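Local coordinates for msDPBB_sym2 protein (Synthetic construct, PDB 7DWW) that has no known natural function, being a computationally designed, pseudo-symmetric double-psi beta-barrel that recreates the core fold of RNA polymerase, at residues G37-I49 with L74-V88. Sequence-based numbering, arbitrary orientation.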
ATOM      1  N   GLY A  37      -7.564  -5.584   6.414  1.00 26.70           N
ATOM      2  CA  GLY A  37      -8.588  -4.632   6.867  1.00 28.43           C
ATOM      3  C   GLY A  37      -8.077  -3.571   7.818  1.00 31.69           C
ATOM      4  O   GLY A  37      -8.810  -2.655   8.087  1.00 34.40           O
ATOM      5  N   ASP A  38      -6.837  -3.679   8.270  1.00 28.44           N
ATOM      6  CA  ASP A  38      -6.289  -2.684   9.216  1.00 22.43           C
ATOM      7  C   ASP A  38      -6.056  -1.342   8.527  1.00 27.48           C
ATOM      8  O   ASP A  38      -5.851  -1.303   7.341  1.00 24.79           O
ATOM      9  CB  ASP A  38      -4.944  -3.152   9.770  1.00 24.92           C
ATOM     10  CG  ASP A  38      -5.003  -4.136  10.920  1.00 30.26           C
ATOM     11  OD1 ASP A  38      -6.046  -4.245  11.524  1.00 32.96           O
ATOM     12  OD2 ASP A  38      -4.000  -4.780  11.176  1.00 30.02           O
ATOM     13  N   LEU A  39      -6.132  -0.270   9.294  1.00 25.89           N
ATOM     14  CA  LEU A  39      -5.750   1.055   8.801  1.00 29.30           C
ATOM     15  C   LEU A  39      -4.232   1.192   8.825  1.00 30.15           C
ATOM     16  O   LEU A  39      -3.575   0.741   9.774  1.00 27.13           O
ATOM     17  CB  LEU A  39      -6.344   2.159   9.663  1.00 35.09           C
ATOM     18  CG  LEU A  39      -7.824   2.509   9.607  1.00 43.01           C
ATOM     19  CD1 LEU A  39      -8.023   3.568  10.620  1.00 44.34           C
ATOM     20  CD2 LEU A  39      -8.210   3.008   8.221  1.00 41.06           C
ATOM     21  N   VAL A  40      -3.673   1.843   7.786  1.00 24.59           N
ATOM     22  CA  VAL A  40      -2.254   2.164   7.711  1.00 30.92           C
ATOM     23  C   VAL A  40      -2.190   3.580   7.194  1.00 31.08           C
ATOM     24  O   VAL A  40      -3.088   4.039   6.481  1.00 29.34           O
ATOM     25  CB  VAL A  40      -1.449   1.223   6.769  1.00 22.55           C
ATOM     26  CG1 VAL A  40      -1.362  -0.187   7.359  1.00 27.11           C
ATOM     27  CG2 VAL A  40      -2.017   1.263   5.374  1.00 28.57           C
ATOM     28  N   GLU A  41      -1.112   4.275   7.546  1.00 25.61           N
ATOM     29  CA  GLU A  41      -0.821   5.605   7.039  1.00 29.65           C
ATOM     30  C   GLU A  41       0.302   5.492   6.003  1.00 31.62           C
ATOM     31  O   GLU A  41       1.293   4.786   6.231  1.00 28.55           O
ATOM     32  CB  GLU A  41      -0.436   6.556   8.188  1.00 29.95           C
ATOM     33  CG  GLU A  41       0.046   7.944   7.780  1.00 32.90           C
ATOM     34  CD  GLU A  41       0.146   8.909   8.950  1.00 48.86           C
ATOM     35  OE1 GLU A  41       0.217   8.445  10.104  1.00 52.14           O
ATOM     36  OE2 GLU A  41       0.146  10.136   8.725  1.00 55.01           O
ATOM     37  N   ILE A  42       0.121   6.145   4.856  1.00 30.21           N
ATOM     38  CA  ILE A  42       1.075   6.093   3.761  1.00 29.35           C
ATOM     39  C   ILE A  42       1.583   7.494   3.511  1.00 37.20           C
ATOM     40  O   ILE A  42       0.791   8.418   3.312  1.00 34.58           O
ATOM     41  CB  ILE A  42       0.447   5.507   2.483  1.00 29.60           C
ATOM     42  CG1 ILE A  42      -0.087   4.109   2.772  1.00 26.08           C
ATOM     43  CG2 ILE A  42       1.504   5.486   1.365  1.00 32.12           C
ATOM     44  CD1 ILE A  42      -1.148   3.649   1.802  1.00 30.99           C
ATOM     45  N   MET A  43       2.903   7.658   3.523  1.00 35.36           N
ATOM     46  CA  MET A  43       3.520   8.975   3.463  1.00 44.51           C
ATOM     47  C   MET A  43       4.613   9.038   2.404  1.00 46.82           C
ATOM     48  O   MET A  43       5.315   8.047   2.130  1.00 38.96           O
ATOM     49  CB  MET A  43       4.136   9.372   4.807  1.00 50.61           C
ATOM     50  CG  MET A  43       3.401   8.835   6.019  1.00 52.46           C
ATOM     51  SD  MET A  43       4.289   9.192   7.547  1.00 78.10           S
ATOM     52  CE  MET A  43       4.880  10.849   7.204  1.00 73.51           C
ATOM     53  N   LYS A  44       4.713  10.221   1.798  1.00 52.01           N
ATOM     54  CA  LYS A  44       5.919  10.660   1.112  1.00 55.88           C
ATOM     55  C   LYS A  44       6.204  12.069   1.620  1.00 64.60           C
ATOM     56  O   LYS A  44       6.995  12.247   2.551  1.00 68.28           O
ATOM     57  CB  LYS A  44       5.748  10.624  -0.408  1.00 53.40           C
ATOM     58  CG  LYS A  44       6.922  11.197  -1.186  1.00 59.01           C
ATOM     59  CD  LYS A  44       7.188  10.407  -2.457  1.00 53.22           C
ATOM     60  CE  LYS A  44       8.589   9.796  -2.444  1.00 58.61           C
ATOM     61  NZ  LYS A  44       9.654  10.842  -2.269  1.00 61.58           N
ATOM     62  N   VAL A  45       5.517  13.091   1.121  1.00 67.41           N
ATOM     63  CA  VAL A  45       5.549  14.426   1.705  1.00 69.62           C
ATOM     64  C   VAL A  45       4.227  14.752   2.388  1.00 69.58           C
ATOM     65  O   VAL A  45       4.202  15.208   3.531  1.00 74.50           O
ATOM     66  CB  VAL A  45       5.907  15.487   0.640  1.00 72.25           C
ATOM     67  CG1 VAL A  45       5.491  16.886   1.103  1.00 71.93           C
ATOM     68  CG2 VAL A  45       7.398  15.434   0.335  1.00 71.60           C
ATOM     69  N   SER A  46       3.112  14.520   1.693  1.00 70.88           N
ATOM     70  CA  SER A  46       1.800  14.470   2.316  1.00 64.75           C
ATOM     71  C   SER A  46       1.610  13.095   2.966  1.00 60.22           C
ATOM     72  O   SER A  46       2.522  12.258   3.003  1.00 55.17           O
ATOM     73  CB  SER A  46       0.718  14.778   1.278  1.00 61.17           C
ATOM     74  OG  SER A  46      -0.526  15.101   1.890  1.00 67.82           O
ATOM     75  N   SER A  47       0.417  12.854   3.508  1.00 53.49           N
ATOM     76  CA  SER A  47       0.072  11.558   4.074  1.00 46.21           C
ATOM     77  C   SER A  47      -1.406  11.287   3.837  1.00 46.98           C
ATOM     78  O   SER A  47      -2.213  12.204   3.643  1.00 53.08           O
ATOM     79  CB  SER A  47       0.415  11.477   5.556  1.00 52.21           C
ATOM     80  OG  SER A  47      -0.516  10.668   6.235  1.00 52.96           O
ATOM     81  N   VAL A  48      -1.740  10.000   3.842  1.00 36.48           N
ATOM     82  CA  VAL A  48      -3.084   9.486   3.578  1.00 36.56           C
ATOM     83  C   VAL A  48      -3.232   8.230   4.418  1.00 39.51           C
ATOM     84  O   VAL A  48      -2.267   7.480   4.590  1.00 34.19           O
ATOM     85  CB  VAL A  48      -3.285   9.179   2.071  1.00 37.12           C
ATOM     86  CG1 VAL A  48      -4.504   8.313   1.872  1.00 41.18           C
ATOM     87  CG2 VAL A  48      -3.399  10.452   1.256  1.00 40.24           C
ATOM     88  N   ILE A  49      -4.429   7.983   4.932  1.00 32.07           N
ATOM     89  CA  ILE A  49      -4.712   6.763   5.674  1.00 33.73           C
ATOM     90  C   ILE A  49      -5.625   5.882   4.829  1.00 36.43           C
ATOM     91  O   ILE A  49      -6.669   6.338   4.352  1.00 45.33           O
ATOM     92  CB  ILE A  49      -5.317   7.085   7.051  1.00 46.15           C
ATOM     93  CG1 ILE A  49      -4.405   8.074   7.794  1.00 45.11           C
ATOM     94  CG2 ILE A  49      -5.476   5.799   7.864  1.00 40.28           C
ATOM     95  CD1 ILE A  49      -4.979   8.655   9.074  1.00 50.88           C
ATOM     96  N   LEU A  74      -4.084  11.703  -4.539  1.00 37.56           N
ATOM     97  CA  LEU A  74      -4.352  12.365  -3.249  1.00 37.34           C
ATOM     98  C   LEU A  74      -3.060  12.490  -2.455  1.00 37.93           C
ATOM     99  O   LEU A  74      -2.846  13.531  -1.880  1.00 37.21           O
ATOM    100  CB  LEU A  74      -5.370  11.541  -2.465  1.00 35.68           C
ATOM    101  CG  LEU A  74      -5.852  12.200  -1.184  1.00 34.44           C
ATOM    102  CD1 LEU A  74      -6.594  13.481  -1.487  1.00 41.74           C
ATOM    103  CD2 LEU A  74      -6.716  11.257  -0.382  1.00 40.13           C
ATOM    104  N   LEU A  75      -2.231  11.451  -2.457  1.00 31.02           N
ATOM    105  CA  LEU A  75      -1.029  11.472  -1.641  1.00 33.59           C
ATOM    106  C   LEU A  75       0.053  12.324  -2.286  1.00 41.44           C
ATOM    107  O   LEU A  75       0.985  12.765  -1.598  1.00 43.70           O
ATOM    108  CB  LEU A  75      -0.555  10.037  -1.425  1.00 34.31           C
ATOM    109  CG  LEU A  75       0.682   9.775  -0.577  1.00 34.93           C
ATOM    110  CD1 LEU A  75       0.537  10.391   0.813  1.00 37.00           C
ATOM    111  CD2 LEU A  75       0.850   8.276  -0.522  1.00 36.88           C
ATOM    112  N   GLY A  76      -0.061  12.554  -3.593  1.00 36.96           N
ATOM    113  CA  GLY A  76       0.980  13.183  -4.361  1.00 35.91           C
ATOM    114  C   GLY A  76       2.105  12.273  -4.821  1.00 39.19           C
ATOM    115  O   GLY A  76       3.264  12.705  -4.806  1.00 46.51           O
ATOM    116  N   VAL A  77       1.811  11.030  -5.222  1.00 38.65           N
ATOM    117  CA  VAL A  77       2.847  10.088  -5.643  1.00 38.99           C
ATOM    118  C   VAL A  77       2.520   9.498  -7.012  1.00 41.45           C
ATOM    119  O   VAL A  77       1.378   9.557  -7.479  1.00 38.76           O
ATOM    120  CB  VAL A  77       3.061   8.953  -4.613  1.00 36.76           C
ATOM    121  CG1 VAL A  77       3.576   9.512  -3.309  1.00 34.38           C
ATOM    122  CG2 VAL A  77       1.777   8.163  -4.390  1.00 38.52           C
ATOM    123  N   LYS A  78       3.538   8.948  -7.676  1.00 39.08           N
ATOM    124  CA  LYS A  78       3.357   8.233  -8.934  1.00 45.88           C
ATOM    125  C   LYS A  78       3.973   6.842  -8.844  1.00 39.90           C
ATOM    126  O   LYS A  78       4.806   6.556  -7.967  1.00 37.67           O
ATOM    127  CB  LYS A  78       4.000   8.970 -10.129  1.00 46.75           C
ATOM    128  CG  LYS A  78       5.506   9.173 -10.005  1.00 48.67           C
ATOM    129  CD  LYS A  78       6.148   9.575 -11.341  1.00 55.03           C
ATOM    130  CE  LYS A  78       7.587  10.040 -11.133  1.00 62.25           C
ATOM    131  NZ  LYS A  78       7.633  11.047 -10.044  1.00 62.63           N
ATOM    132  N   VAL A  79       3.566   5.987  -9.784  1.00 36.31           N
ATOM    133  CA  VAL A  79       4.059   4.619  -9.844  1.00 38.75           C
ATOM    134  C   VAL A  79       5.581   4.681  -9.879  1.00 40.30           C
ATOM    135  O   VAL A  79       6.154   5.440 -10.677  1.00 39.26           O
ATOM    136  CB  VAL A  79       3.463   3.880 -11.053  1.00 40.24           C
ATOM    137  CG1 VAL A  79       4.260   2.620 -11.395  1.00 39.28           C
ATOM    138  CG2 VAL A  79       2.035   3.516 -10.778  1.00 39.05           C
ATOM    139  N   GLY A  80       6.233   3.964  -8.970  1.00 38.21           N
ATOM    140  CA  GLY A  80       7.690   3.975  -8.842  1.00 39.75           C
ATOM    141  C   GLY A  80       8.196   4.670  -7.571  1.00 40.37           C
ATOM    142  O   GLY A  80       9.302   4.350  -7.123  1.00 47.03           O
ATOM    143  N   ASP A  81       7.413   5.578  -7.009  1.00 40.45           N
ATOM    144  CA  ASP A  81       7.845   6.295  -5.807  1.00 36.56           C
ATOM    145  C   ASP A  81       7.977   5.350  -4.622  1.00 34.99           C
ATOM    146  O   ASP A  81       7.247   4.366  -4.503  1.00 41.96           O
ATOM    147  CB  ASP A  81       6.845   7.385  -5.440  1.00 36.20           C
ATOM    148  CG  ASP A  81       6.875   8.553  -6.391  1.00 47.83           C
ATOM    149  OD1 ASP A  81       7.928   8.775  -7.025  1.00 44.61           O
ATOM    150  OD2 ASP A  81       5.850   9.269  -6.453  1.00 45.54           O
ATOM    151  N   LEU A  82       8.935   5.646  -3.740  1.00 36.00           N
ATOM    152  CA  LEU A  82       8.980   4.964  -2.451  1.00 39.25           C
ATOM    153  C   LEU A  82       8.044   5.681  -1.492  1.00 32.94           C
ATOM    154  O   LEU A  82       7.989   6.918  -1.484  1.00 42.11           O
ATOM    155  CB  LEU A  82      10.386   4.946  -1.866  1.00 35.11           C
ATOM    156  CG  LEU A  82      11.455   4.234  -2.701  1.00 36.53           C
ATOM    157  CD1 LEU A  82      12.746   4.203  -1.946  1.00 41.93           C
ATOM    158  CD2 LEU A  82      11.004   2.834  -3.002  1.00 37.08           C
ATOM    159  N   VAL A  83       7.298   4.900  -0.697  1.00 32.46           N
ATOM    160  CA  VAL A  83       6.461   5.417   0.383  1.00 33.05           C
ATOM    161  C   VAL A  83       6.787   4.633   1.637  1.00 34.80           C
ATOM    162  O   VAL A  83       7.223   3.479   1.575  1.00 30.10           O
ATOM    163  CB  VAL A  83       4.943   5.316   0.094  1.00 33.38           C
ATOM    164  CG1 VAL A  83       4.562   6.341  -0.953  1.00 34.43           C
ATOM    165  CG2 VAL A  83       4.602   3.910  -0.401  1.00 30.57           C
ATOM    166  N   GLU A  84       6.538   5.267   2.777  1.00 29.54           N
ATOM    167  CA  GLU A  84       6.546   4.599   4.069  1.00 37.01           C
ATOM    168  C   GLU A  84       5.135   4.234   4.486  1.00 32.59           C
ATOM    169  O   GLU A  84       4.217   5.059   4.390  1.00 35.81           O
ATOM    170  CB  GLU A  84       7.162   5.473   5.158  1.00 34.83           C
ATOM    171  CG  GLU A  84       7.063   4.861   6.531  1.00 40.15           C
ATOM    172  CD  GLU A  84       7.798   5.671   7.562  1.00 55.19           C
ATOM    173  OE1 GLU A  84       8.382   6.720   7.206  1.00 59.71           O
ATOM    174  OE2 GLU A  84       7.802   5.247   8.734  1.00 63.71           O
ATOM    175  N   ILE A  85       4.951   3.006   4.959  1.00 29.65           N
ATOM    176  CA  ILE A  85       3.632   2.522   5.371  1.00 28.19           C
ATOM    177  C   ILE A  85       3.723   2.186   6.836  1.00 30.03           C
ATOM    178  O   ILE A  85       4.617   1.427   7.254  1.00 28.14           O
ATOM    179  CB  ILE A  85       3.193   1.303   4.544  1.00 31.31           C
ATOM    180  CG1 ILE A  85       3.257   1.660   3.073  1.00 28.22           C
ATOM    181  CG2 ILE A  85       1.777   0.779   4.998  1.00 29.56           C
ATOM    182  CD1 ILE A  85       2.919   0.543   2.135  1.00 31.94           C
ATOM    183  N   MET A  86       2.899   2.827   7.639  1.00 30.61           N
ATOM    184  CA  MET A  86       3.020   2.718   9.074  1.00 34.41           C
ATOM    185  C   MET A  86       1.687   2.331   9.685  1.00 37.88           C
ATOM    186  O   MET A  86       0.634   2.823   9.275  1.00 32.16           O
ATOM    187  CB  MET A  86       3.507   4.045   9.661  1.00 41.82           C
ATOM    188  CG  MET A  86       3.705   4.053  11.149  1.00 47.63           C
ATOM    189  SD  MET A  86       4.128   5.717  11.715  1.00 67.16           S
ATOM    190  CE  MET A  86       4.479   6.526  10.161  1.00 75.98           C
ATOM    191  N   LYS A  87       1.755   1.465  10.682  1.00 39.24           N
ATOM    192  CA  LYS A  87       0.489   1.105  11.293  1.00 40.70           C
ATOM    193  C   LYS A  87       0.059   2.220  12.228  1.00 53.11           C
ATOM    194  O   LYS A  87       0.845   2.655  13.090  1.00 48.97           O
ATOM    195  CB  LYS A  87       0.592  -0.228  12.037  1.00 50.19           C
ATOM    196  CG  LYS A  87      -0.682  -1.078  11.994  1.00 52.50           C
ATOM    197  CD  LYS A  87      -1.867  -0.309  12.569  1.00 59.33           C
ATOM    198  CE  LYS A  87      -3.197  -1.026  12.353  1.00 61.78           C
ATOM    199  NZ  LYS A  87      -4.368  -0.135  12.635  1.00 61.90           N
ATOM    200  N   VAL A  88      -1.207   2.607  12.026  1.00 47.61           N
ATOM    201  CA  VAL A  88      -1.801   3.767  12.701  1.00 53.32           C
ATOM    202  C   VAL A  88      -2.742   3.337  13.835  1.00 58.25           C
ATOM    203  O   VAL A  88      -2.954   2.142  14.083  1.00 56.39           O
ATOM    204  CB  VAL A  88      -2.557   4.702  11.691  1.00 53.34           C
ATOM    205  CG1 VAL A  88      -3.456   3.910  10.780  1.00 45.51           C
ATOM    206  CG2 VAL A  88      -3.374   5.772  12.439  1.00 57.36           C
TER
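Ile42 is where the contact is tightest. Its CG2 presses on Leu75 CD2 at 3.4 Å, closer than carbons usually sit, the two side chains crossing at about a right angle, and also meets Val83 CB at 3.7 Å. Its other branch, CG1, lies alongside CG1 of Ile85 and points the same way. Leu75 reaches from the last turn of helix 69-75 over the hairpin of strands 39-43 and 47-54 because chi1 (-179°) turns CG opposite the backbone N, and its CD1 lies 3.5 Å from Ser47 CA. Val40 extends the buried layer of Ile42, Leu75, Val83 and Ile85, setting its CB against Ile85 CG2. At the more open edge, Val48 CG2 packs on Leu74 and on Leu75 CB.

Beneath these side chains, strands 39-43 and 82-87 run antiparallel. Glu41 N to Met86 O and Met86 N to Glu41 O are hydrogen bonds of 2.9 Å each, and Met43 and Glu84 exchange two more. The face bearing these four residues is looser: Met43 SD touches Met86 CE at 3.7 Å, Ser47 OG donates to the anti lone pair of Glu41 OE2, and Glu84 turns to Ser4.

Towards the C-terminus the contact becomes more open, Val88 being exposed. Lys87 bends at chi2 (-58°) to bring NZ to Leu39 O in a weak bond of 3.1 Å, and the same NZ bonds to Val88 O; Asp38, against whose CB its CE rests, is salt-bridged to Lys35. An alanine here would take away NZ and is likely to leave Leu39 O and Val88 O without this partner and Asp38 CB uncovered. The hairpin and strand 82-87 form part of the wall of the double-psi beta-barrel, with the end of helix 69-75 packed against it, as in the CDC48 N-terminal domain.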